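Local coordinates for probable outer membrane protein (Pseudomonas aeruginosa, PDB 3DWO) that forms an outer-membrane beta barrel that probably lets long-chain fatty acids or other hydrophobic compounds pass into the cell, at residues L114-P119 with I144-S149; I166-G171 with K206-S211; I236-K241 with L282-Y287. All coordinates share one frame; numbering follows the deposited sequence.

Interaction 1. Residues L114-P119 with I144-S149; sequences LSQVVP and IGLTGS. With C8E ((hydroxyethyloxy)tri(ethyloxy)octane), chain H; C8E ((hydroxyethyloxy)tri(ethyloxy)octane), chain L.
Leu114 lies opposite Gly148, which has no side chain; the CD1 methyl of Leu114 reaches Gly148 CA at 4.0 Å and leans on the Thr147 carbonyl. Ser115 forms a hydrogen-bonded pair with Thr147. The bond from Ser115 N to Thr147 O is 3.2 Å long with the donor 40° above the carbonyl plane, whereas the return bond from Thr147 N to Ser115 O is shorter, 2.7 Å, and lies in the plane. With chi1 near 79°, Ser115 OG sits between its own backbone N and carbonyl carbon and rests against Thr147 CB at 3.3 Å. Ser115 OG and Thr147 OG1 are both buried and have no hydrogen-bonding partner in the model; Phe31 of helix 29-32 covers this face. Gln116, on the reverse face, lays its CB against Leu146 CD2 at 4.0 Å. Its chain then bends at chi2, bringing NE2 close to the CG2 methyl of Ile144 while that amide donates to the carbonyl of Pro98. Val117 pairs with Gly145 through two 2.8 Å bonds, Val117 N to Gly145 O and Gly145 N to Val117 O, both nearly straight at hydrogen. Val118 makes a loose apolar contact with Ile144, and the ring of Pro119 packs its CD near Gly145 N. Backbone bonding of Pro119 turns to Val5 in the N-terminal segment. This is an antiparallel pair in the wall of a FadL-type barrel, and the turn of Pro119 toward Val5 is consistent with the kinked third strand that opens the wall sideways in FadL.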
loop_
_atom_site.group_PDB
_atom_site.type_symbol
_atom_site.label_atom_id
_atom_site.label_comp_id
_atom_site.label_asym_id
_atom_site.label_seq_id
_atom_site.Cartn_x
_atom_site.Cartn_y
_atom_site.Cartn_z
ATOM N N LEU A 114 -8.698 -5.812 -20.350
ATOM C CA LEU A 114 -9.166 -4.605 -19.676
ATOM C C LEU A 114 -9.307 -4.918 -18.195
ATOM O O LEU A 114 -9.717 -6.020 -17.832
ATOM C CB LEU A 114 -10.534 -4.202 -20.228
ATOM C CG LEU A 114 -10.705 -2.868 -20.948
ATOM C CD1 LEU A 114 -9.548 -2.628 -21.888
ATOM C CD2 LEU A 114 -12.029 -2.878 -21.702
ATOM N N SER A 115 -8.982 -3.959 -17.334
ATOM C CA SER A 115 -9.119 -4.213 -15.908
ATOM C C SER A 115 -9.128 -2.970 -15.035
ATOM O O SER A 115 -8.622 -1.912 -15.414
ATOM C CB SER A 115 -8.001 -5.143 -15.424
ATOM O OG SER A 115 -6.784 -4.438 -15.247
ATOM N N GLN A 116 -9.736 -3.118 -13.865
ATOM C CA GLN A 116 -9.797 -2.064 -12.870
ATOM C C GLN A 116 -9.074 -2.695 -11.694
ATOM O O GLN A 116 -9.479 -3.752 -11.208
ATOM C CB GLN A 116 -11.243 -1.735 -12.509
ATOM C CG GLN A 116 -11.384 -0.868 -11.276
ATOM C CD GLN A 116 -11.456 -1.691 -10.008
ATOM O OE1 GLN A 116 -12.361 -2.507 -9.844
ATOM N NE2 GLN A 116 -10.503 -1.483 -9.107
ATOM N N VAL A 117 -8.000 -2.047 -11.255
ATOM C CA VAL A 117 -7.168 -2.559 -10.173
ATOM C C VAL A 117 -6.877 -1.539 -9.063
ATOM O O VAL A 117 -7.103 -0.339 -9.229
ATOM C CB VAL A 117 -5.833 -3.082 -10.774
ATOM C CG1 VAL A 117 -4.782 -3.228 -9.705
ATOM C CG2 VAL A 117 -6.069 -4.428 -11.452
ATOM N N VAL A 118 -6.388 -2.039 -7.929
ATOM C CA VAL A 118 -6.033 -1.212 -6.778
ATOM C C VAL A 118 -4.608 -1.605 -6.366
ATOM O O VAL A 118 -4.414 -2.413 -5.459
ATOM C CB VAL A 118 -6.996 -1.464 -5.593
ATOM C CG1 VAL A 118 -6.713 -0.473 -4.468
ATOM C CG2 VAL A 118 -8.449 -1.333 -6.059
ATOM N N PRO A 119 -3.593 -1.030 -7.033
ATOM C CA PRO A 119 -2.180 -1.317 -6.759
ATOM C C PRO A 119 -1.666 -0.890 -5.388
ATOM O O PRO A 119 -0.807 -1.556 -4.801
ATOM C CB PRO A 119 -1.445 -0.560 -7.873
ATOM C CG PRO A 119 -2.480 -0.379 -8.943
ATOM C CD PRO A 119 -3.717 -0.080 -8.151
ATOM N N ILE A 144 -5.937 3.618 -7.621
ATOM C CA ILE A 144 -6.835 2.809 -8.420
ATOM C C ILE A 144 -6.431 3.008 -9.867
ATOM O O ILE A 144 -6.184 4.134 -10.293
ATOM C CB ILE A 144 -8.300 3.236 -8.231
ATOM C CG1 ILE A 144 -8.711 3.042 -6.772
ATOM C CG2 ILE A 144 -9.205 2.404 -9.130
ATOM C CD1 ILE A 144 -10.147 3.431 -6.490
ATOM N N GLY A 145 -6.352 1.920 -10.622
ATOM C CA GLY A 145 -5.964 2.042 -12.012
ATOM C C GLY A 145 -6.867 1.335 -13.004
ATOM O O GLY A 145 -7.489 0.315 -12.688
ATOM N N LEU A 146 -6.946 1.904 -14.203
ATOM C CA LEU A 146 -7.726 1.336 -15.296
ATOM C C LEU A 146 -6.664 0.865 -16.285
ATOM O O LEU A 146 -5.732 1.604 -16.604
ATOM C CB LEU A 146 -8.640 2.401 -15.913
ATOM C CG LEU A 146 -9.652 2.957 -14.903
ATOM C CD1 LEU A 146 -10.574 3.977 -15.566
ATOM C CD2 LEU A 146 -10.467 1.803 -14.319
ATOM N N THR A 147 -6.804 -0.365 -16.766
ATOM C CA THR A 147 -5.803 -0.949 -17.648
ATOM C C THR A 147 -6.272 -1.454 -19.007
ATOM O O THR A 147 -7.427 -1.823 -19.189
ATOM C CB THR A 147 -5.106 -2.124 -16.913
ATOM O OG1 THR A 147 -4.392 -1.618 -15.779
ATOM C CG2 THR A 147 -4.144 -2.839 -17.818
ATOM N N GLY A 148 -5.339 -1.466 -19.953
ATOM C CA GLY A 148 -5.599 -1.959 -21.291
ATOM C C GLY A 148 -4.361 -2.746 -21.692
ATOM O O GLY A 148 -3.243 -2.237 -21.573
ATOM N N SER A 149 -4.532 -3.985 -22.145
ATOM C CA SER A 149 -3.371 -4.779 -22.528
ATOM C C SER A 149 -3.598 -5.608 -23.778
ATOM O O SER A 149 -4.732 -5.817 -24.216
ATOM C CB SER A 149 -2.946 -5.699 -21.382
ATOM O OG SER A 149 -3.965 -6.637 -21.084
HETATM C C2 C8E H . 3.487 -0.040 -24.765
HETATM C C3 C8E H . 2.429 -0.801 -24.105
HETATM C C4 C8E H . 1.621 -1.397 -25.151
HETATM C C5 C8E H . 0.203 -1.377 -24.730
HETATM C C6 C8E H . -0.653 -1.544 -25.888
HETATM C C7 C8E H . -1.808 -2.154 -25.252
HETATM C C8 C8E H . -3.004 -1.359 -25.582
HETATM O O9 C8E H . -4.083 -1.072 -24.718
HETATM C C1 C8E L . -12.501 -2.234 -16.604
HETATM C C2 C8E L . -13.187 -3.484 -16.898
HETATM C C3 C8E L . -13.639 -4.223 -15.720
HETATM C C4 C8E L . -14.342 -5.399 -16.196
HETATM C C5 C8E L . -15.695 -5.424 -15.590
HETATM C C6 C8E L . -16.349 -6.686 -15.867
#

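Interaction 2. Residues I166-G171 with K206-S211; sequences IQRTSG and KVDNTS. With C8E ((hydroxyethyloxy)tri(ethyloxy)octane), chain M.
Segments 166-171 and 206-211 run almost exactly antiparallel, their axes at 174°, and three hydrogen-bonded pairs, Gln167 with Ser211, Thr169 with Asn209 and Gly171 with Val207, alternate with the non-hydrogen-bonded pairs Arg168 with Thr210 and Ser170 with Asp208. The straightest of these links at the acceptor, from Thr169 N to Asn209 O, measures 2.8 Å. On the face of Arg168, the arginine lies across both neighbours on the partner strand. Its CG is anti to the backbone N (chi1 167°) and the chain folds at chi2, which lowers CD to 3.1 Å from Thr210 OG1 and swings the guanidinium toward Asp208. There NH2 meets Asp208 OD1 at 3.3 Å, a weak, long salt bridge with the two planes 60° apart, so the carboxylate is not gripped as a flat pair. The same OD1 presses on Ser170 CB, only 2.9 Å away. Farther along this face, the CG2 methyls of Ile166 and Thr210 touch at 4.0 Å, and a detergent chain passes close by, its C4 being 3.1 Å from Thr210 O. The opposite face is more enclosed and uncharged. Ser211 OG lies beside Gln167 NE2 without bonding to it and donates instead to the carbonyl of Arg237; Thr169 OG1 bonds Thr143, and Asn209 ND2 reaches Asn238. Gly171 brings no side chain here, and its carbonyl oxygen borders Val207 CG2 at 3.8 Å. The pair is a piece of the antiparallel wall of a FadL-type outer-membrane barrel, with Gln167, Thr169, Asn209 and Ser211 on its enclosed inner face and charged residues on the outer one.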
loop_
_atom_site.group_PDB
_atom_site.type_symbol
_atom_site.label_atom_id
_atom_site.label_comp_id
_atom_site.label_asym_id
_atom_site.label_seq_id
_atom_site.Cartn_x
_atom_site.Cartn_y
_atom_site.Cartn_z
ATOM N N ILE A 166 -3.573 3.423 -16.491
ATOM C CA ILE A 166 -3.783 4.834 -16.189
ATOM C C ILE A 166 -4.146 4.812 -14.721
ATOM O O ILE A 166 -5.203 4.314 -14.321
ATOM C CB ILE A 166 -4.915 5.461 -17.011
ATOM C CG1 ILE A 166 -4.611 5.313 -18.503
ATOM C CG2 ILE A 166 -5.020 6.941 -16.681
ATOM C CD1 ILE A 166 -3.284 5.946 -18.933
ATOM N N GLN A 167 -3.242 5.361 -13.928
ATOM C CA GLN A 167 -3.361 5.354 -12.489
ATOM C C GLN A 167 -3.741 6.671 -11.810
ATOM O O GLN A 167 -3.300 7.752 -12.196
ATOM C CB GLN A 167 -2.029 4.814 -11.951
ATOM C CG GLN A 167 -1.797 4.984 -10.500
ATOM C CD GLN A 167 -1.511 6.404 -10.127
ATOM O OE1 GLN A 167 -1.981 6.872 -9.102
ATOM N NE2 GLN A 167 -0.730 7.104 -10.950
ATOM N N ARG A 168 -4.567 6.559 -10.780
ATOM C CA ARG A 168 -4.987 7.713 -10.004
ATOM C C ARG A 168 -4.695 7.431 -8.530
ATOM O O ARG A 168 -5.199 6.468 -7.960
ATOM C CB ARG A 168 -6.479 7.980 -10.203
ATOM C CG ARG A 168 -7.069 8.955 -9.195
ATOM C CD ARG A 168 -6.500 10.348 -9.340
ATOM N NE ARG A 168 -6.928 11.214 -8.245
ATOM C CZ ARG A 168 -8.196 11.401 -7.889
ATOM N NH1 ARG A 168 -9.168 10.781 -8.545
ATOM N NH2 ARG A 168 -8.494 12.201 -6.870
ATOM N N THR A 169 -3.863 8.270 -7.925
ATOM C CA THR A 169 -3.508 8.114 -6.518
ATOM C C THR A 169 -3.960 9.305 -5.695
ATOM O O THR A 169 -3.786 10.447 -6.105
ATOM C CB THR A 169 -1.977 8.008 -6.320
ATOM O OG1 THR A 169 -1.485 6.812 -6.927
ATOM C CG2 THR A 169 -1.639 7.986 -4.836
ATOM N N SER A 170 -4.537 9.037 -4.532
ATOM C CA SER A 170 -4.944 10.107 -3.631
ATOM C C SER A 170 -4.212 9.799 -2.335
ATOM O O SER A 170 -4.091 8.639 -1.950
ATOM C CB SER A 170 -6.453 10.097 -3.392
ATOM O OG SER A 170 -6.807 9.060 -2.506
ATOM N N GLY A 171 -3.706 10.830 -1.676
ATOM C CA GLY A 171 -2.983 10.616 -0.441
ATOM C C GLY A 171 -3.272 11.691 0.582
ATOM O O GLY A 171 -3.524 12.846 0.238
ATOM N N LYS A 206 -3.030 17.024 1.699
ATOM C CA LYS A 206 -3.968 16.313 0.832
ATOM C C LYS A 206 -3.493 16.484 -0.605
ATOM O O LYS A 206 -3.467 17.596 -1.130
ATOM C CB LYS A 206 -5.376 16.891 0.998
ATOM C CG LYS A 206 -6.390 16.320 0.030
ATOM C CD LYS A 206 -7.002 15.038 0.551
ATOM C CE LYS A 206 -8.116 15.341 1.548
ATOM N NZ LYS A 206 -9.269 16.040 0.895
ATOM N N VAL A 207 -3.123 15.379 -1.240
ATOM C CA VAL A 207 -2.612 15.426 -2.601
ATOM C C VAL A 207 -3.175 14.304 -3.456
ATOM O O VAL A 207 -3.633 13.286 -2.938
ATOM C CB VAL A 207 -1.068 15.348 -2.595
ATOM C CG1 VAL A 207 -0.489 16.608 -1.935
ATOM C CG2 VAL A 207 -0.606 14.105 -1.816
ATOM N N ASP A 208 -3.126 14.498 -4.772
ATOM C CA ASP A 208 -3.655 13.530 -5.726
ATOM C C ASP A 208 -2.869 13.619 -7.030
ATOM O O ASP A 208 -2.204 14.620 -7.292
ATOM C CB ASP A 208 -5.124 13.848 -6.031
ATOM C CG ASP A 208 -5.984 13.917 -4.779
ATOM O OD1 ASP A 208 -6.447 12.853 -4.315
ATOM O OD2 ASP A 208 -6.199 15.036 -4.252
ATOM N N ASN A 209 -2.962 12.574 -7.846
ATOM C CA ASN A 209 -2.285 12.558 -9.136
ATOM C C ASN A 209 -2.741 11.419 -10.036
ATOM O O ASN A 209 -3.085 10.332 -9.571
ATOM C CB ASN A 209 -0.764 12.458 -8.973
ATOM C CG ASN A 209 -0.033 12.574 -10.306
ATOM O OD1 ASN A 209 -0.154 13.583 -10.993
ATOM N ND2 ASN A 209 0.717 11.538 -10.679
ATOM N N THR A 210 -2.728 11.687 -11.335
ATOM C CA THR A 210 -3.099 10.705 -12.341
ATOM C C THR A 210 -1.938 10.646 -13.328
ATOM O O THR A 210 -1.515 11.679 -13.852
ATOM C CB THR A 210 -4.382 11.122 -13.090
ATOM O OG1 THR A 210 -5.465 11.218 -12.157
ATOM C CG2 THR A 210 -4.738 10.091 -14.160
ATOM N N SER A 211 -1.409 9.449 -13.559
ATOM C CA SER A 211 -0.300 9.276 -14.492
ATOM C C SER A 211 -0.314 7.863 -15.068
ATOM O O SER A 211 -0.912 6.957 -14.493
ATOM C CB SER A 211 1.037 9.552 -13.794
ATOM O OG SER A 211 1.298 8.597 -12.785
HETATM C C1 C8E M . 2.098 12.794 -16.523
HETATM C C2 C8E M . 0.790 12.222 -16.235
HETATM C C3 C8E M . -0.284 12.661 -17.099
HETATM C C4 C8E M . -1.366 11.701 -16.959
HETATM C C5 C8E M . -2.202 11.743 -18.188
HETATM C C6 C8E M . -2.234 10.433 -18.797
HETATM C C7 C8E M . -1.564 10.714 -20.051
HETATM C C8 C8E M . -2.088 9.770 -21.062
HETATM O O9 C8E M . -1.594 8.478 -21.379
HETATM C C10 C8E M . -0.257 8.353 -21.858
HETATM C C11 C8E M . -0.055 6.884 -22.078
HETATM O O12 C8E M . -0.646 6.451 -23.322
#

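Interaction 3. Residues I236-K241 with L282-Y287; sequences IRNKLK and LDIPAY
Ile236 and Ile284 form a single antiparallel bridge, with Ile236 N donating to Ile284 O at 2.8 Å and Ile284 N returning to Ile236 O. Beyond it the backbone pairing continues only in part: Leu282 N donates to Asn238 O, nearly along the C=O axis, but Asn238 N turns to a side chain. It meets Asp283 OD1 at 2.7 Å, on the anti side and 32° out of the carboxylate plane. The amide of Asn238 compensates, its ND2 reaching Leu282 O at 3.2 Å from above that carbonyl plane, while OD1 of Asn238 is held by Asn209.

Charge pairing centres on the same aspartate. Arg237 NH2 bonds Asp283 OD2 at 2.8 Å through the syn lone pair, NE adds a weak bond to the same oxygen, and the two planes stand 70° apart. Arg281 pairs with Asp283 OD1, so both carboxylate oxygens have a cationic partner.

Apolar contacts flank the polar ones. The side chains of Ile236 and Ile284 lie side by side pointing the same way, CB to CB 3.8 Å, and Leu240 CD2 covers Leu282 CB at 3.9 Å.

With side-chain groups standing in for backbone ones at Asn238 and Asp283, this barrel-wall break between strands 275-281 and 287-295 stays bonded to strand 226-248, and the two arginines probably favour an ionised Asp283.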
loop_
_atom_site.group_PDB
_atom_site.type_symbol
_atom_site.label_atom_id
_atom_site.label_comp_id
_atom_site.label_asym_id
_atom_site.label_seq_id
_atom_site.Cartn_x
_atom_site.Cartn_y
_atom_site.Cartn_z
ATOM N N ILE A 236 6.047 3.557 -11.627
ATOM C CA ILE A 236 5.172 4.585 -12.159
ATOM C C ILE A 236 5.481 5.927 -11.496
ATOM O O ILE A 236 5.235 6.108 -10.295
ATOM C CB ILE A 236 3.680 4.228 -11.924
ATOM C CG1 ILE A 236 3.370 2.850 -12.518
ATOM C CG2 ILE A 236 2.783 5.286 -12.556
ATOM C CD1 ILE A 236 1.914 2.421 -12.364
ATOM N N ARG A 237 6.046 6.849 -12.278
ATOM C CA ARG A 237 6.373 8.181 -11.786
ATOM C C ARG A 237 5.055 8.769 -11.306
ATOM O O ARG A 237 4.065 8.792 -12.041
ATOM C CB ARG A 237 6.969 9.027 -12.907
ATOM C CG ARG A 237 8.283 8.481 -13.434
ATOM C CD ARG A 237 9.443 9.404 -13.103
ATOM N NE ARG A 237 9.895 9.281 -11.720
ATOM C CZ ARG A 237 10.602 10.212 -11.085
ATOM N NH1 ARG A 237 10.931 11.338 -11.709
ATOM N NH2 ARG A 237 10.988 10.015 -9.828
ATOM N N ASN A 238 5.051 9.262 -10.074
ATOM C CA ASN A 238 3.818 9.746 -9.484
ATOM C C ASN A 238 4.040 10.915 -8.515
ATOM O O ASN A 238 4.278 10.717 -7.322
ATOM C CB ASN A 238 3.173 8.537 -8.788
ATOM C CG ASN A 238 1.749 8.779 -8.352
ATOM O OD1 ASN A 238 1.011 9.563 -8.955
ATOM N ND2 ASN A 238 1.342 8.077 -7.304
ATOM N N LYS A 239 3.967 12.132 -9.046
ATOM C CA LYS A 239 4.141 13.334 -8.243
ATOM C C LYS A 239 2.771 13.820 -7.795
ATOM O O LYS A 239 2.002 14.358 -8.593
ATOM C CB LYS A 239 4.834 14.422 -9.061
ATOM C CG LYS A 239 5.015 15.745 -8.334
ATOM C CD LYS A 239 5.837 16.700 -9.193
ATOM C CE LYS A 239 6.024 18.054 -8.533
ATOM N NZ LYS A 239 6.844 18.954 -9.400
ATOM N N LEU A 240 2.466 13.617 -6.517
ATOM C CA LEU A 240 1.186 14.026 -5.957
ATOM C C LEU A 240 1.149 15.540 -5.770
ATOM O O LEU A 240 2.132 16.155 -5.344
ATOM C CB LEU A 240 0.955 13.318 -4.615
ATOM C CG LEU A 240 0.522 11.843 -4.624
ATOM C CD1 LEU A 240 1.229 11.062 -5.712
ATOM C CD2 LEU A 240 0.808 11.237 -3.256
ATOM N N LYS A 241 0.009 16.135 -6.099
ATOM C CA LYS A 241 -0.155 17.571 -5.983
ATOM C C LYS A 241 -1.445 17.892 -5.253
ATOM O O LYS A 241 -2.441 17.182 -5.392
ATOM C CB LYS A 241 -0.166 18.208 -7.375
ATOM C CG LYS A 241 1.065 17.856 -8.201
ATOM C CD LYS A 241 0.978 18.430 -9.599
ATOM C CE LYS A 241 1.881 17.663 -10.550
ATOM N NZ LYS A 241 1.501 16.214 -10.641
ATOM N N LEU A 282 5.590 10.103 -4.931
ATOM C CA LEU A 282 5.246 8.824 -4.322
ATOM C C LEU A 282 5.132 7.836 -5.482
ATOM O O LEU A 282 4.051 7.330 -5.791
ATOM C CB LEU A 282 3.920 8.936 -3.561
ATOM C CG LEU A 282 3.563 7.916 -2.466
ATOM C CD1 LEU A 282 3.432 6.535 -3.062
ATOM C CD2 LEU A 282 4.625 7.909 -1.387
ATOM N N ASP A 283 6.259 7.584 -6.141
ATOM C CA ASP A 283 6.289 6.670 -7.277
ATOM C C ASP A 283 5.862 5.262 -6.886
ATOM O O ASP A 283 6.254 4.752 -5.833
ATOM C CB ASP A 283 7.695 6.602 -7.888
ATOM C CG ASP A 283 8.161 7.933 -8.459
ATOM O OD1 ASP A 283 7.321 8.835 -8.690
ATOM O OD2 ASP A 283 9.381 8.068 -8.693
ATOM N N ILE A 284 5.052 4.638 -7.732
ATOM C CA ILE A 284 4.617 3.274 -7.478
ATOM C C ILE A 284 5.806 2.409 -7.884
ATOM O O ILE A 284 6.217 2.405 -9.044
ATOM C CB ILE A 284 3.378 2.926 -8.321
ATOM C CG1 ILE A 284 2.269 3.942 -8.029
ATOM C CG2 ILE A 284 2.891 1.519 -7.988
ATOM C CD1 ILE A 284 0.999 3.724 -8.827
ATOM N N PRO A 285 6.379 1.664 -6.930
ATOM C CA PRO A 285 7.535 0.804 -7.190
ATOM C C PRO A 285 7.392 -0.246 -8.286
ATOM O O PRO A 285 6.323 -0.814 -8.495
ATOM C CB PRO A 285 7.819 0.184 -5.822
ATOM C CG PRO A 285 6.468 0.130 -5.198
ATOM C CD PRO A 285 5.875 1.462 -5.560
ATOM N N ALA A 286 8.496 -0.483 -8.986
ATOM C CA ALA A 286 8.550 -1.473 -10.047
ATOM C C ALA A 286 8.652 -2.833 -9.379
ATOM O O ALA A 286 9.130 -2.941 -8.252
ATOM C CB ALA A 286 9.781 -1.238 -10.923
ATOM N N TYR A 287 8.182 -3.869 -10.061
ATOM C CA TYR A 287 8.285 -5.208 -9.518
ATOM C C TYR A 287 8.226 -6.240 -10.628
ATOM O O TYR A 287 7.699 -5.976 -11.706
ATOM C CB TYR A 287 7.185 -5.479 -8.484
ATOM C CG TYR A 287 5.769 -5.415 -9.008
ATOM C CD1 TYR A 287 5.074 -4.207 -9.047
ATOM C CD2 TYR A 287 5.108 -6.573 -9.415
ATOM C CE1 TYR A 287 3.750 -4.154 -9.468
ATOM C CE2 TYR A 287 3.787 -6.534 -9.841
ATOM C CZ TYR A 287 3.110 -5.320 -9.862
ATOM O OH TYR A 287 1.790 -5.277 -10.254
#

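From the N terminus, interaction 1 comes first, closing a 24-residue excursion from 114-119 on strand 110-125 to 144-149 on strand 138-153. Strand 158-177 follows and pairs back onto 138-153, through Leu146 with Ile166 and Ile144 with Arg168, before interaction 2 closes the next excursion, which includes helix 179-184. Strand 201-220 then leads to 226-248, where Asp208 with Lys241 and Asn209 with Asn238 join interaction 2 to interaction 3, the longest closure, with helices 253-259 and 262-266 inside it. The three are in series, neither nested nor crossed; interactions 1 and 2 tie strands of one side of the barrel wall, and interaction 3 ties strand 226-248 to the loop between strands 275-281 and 287-295.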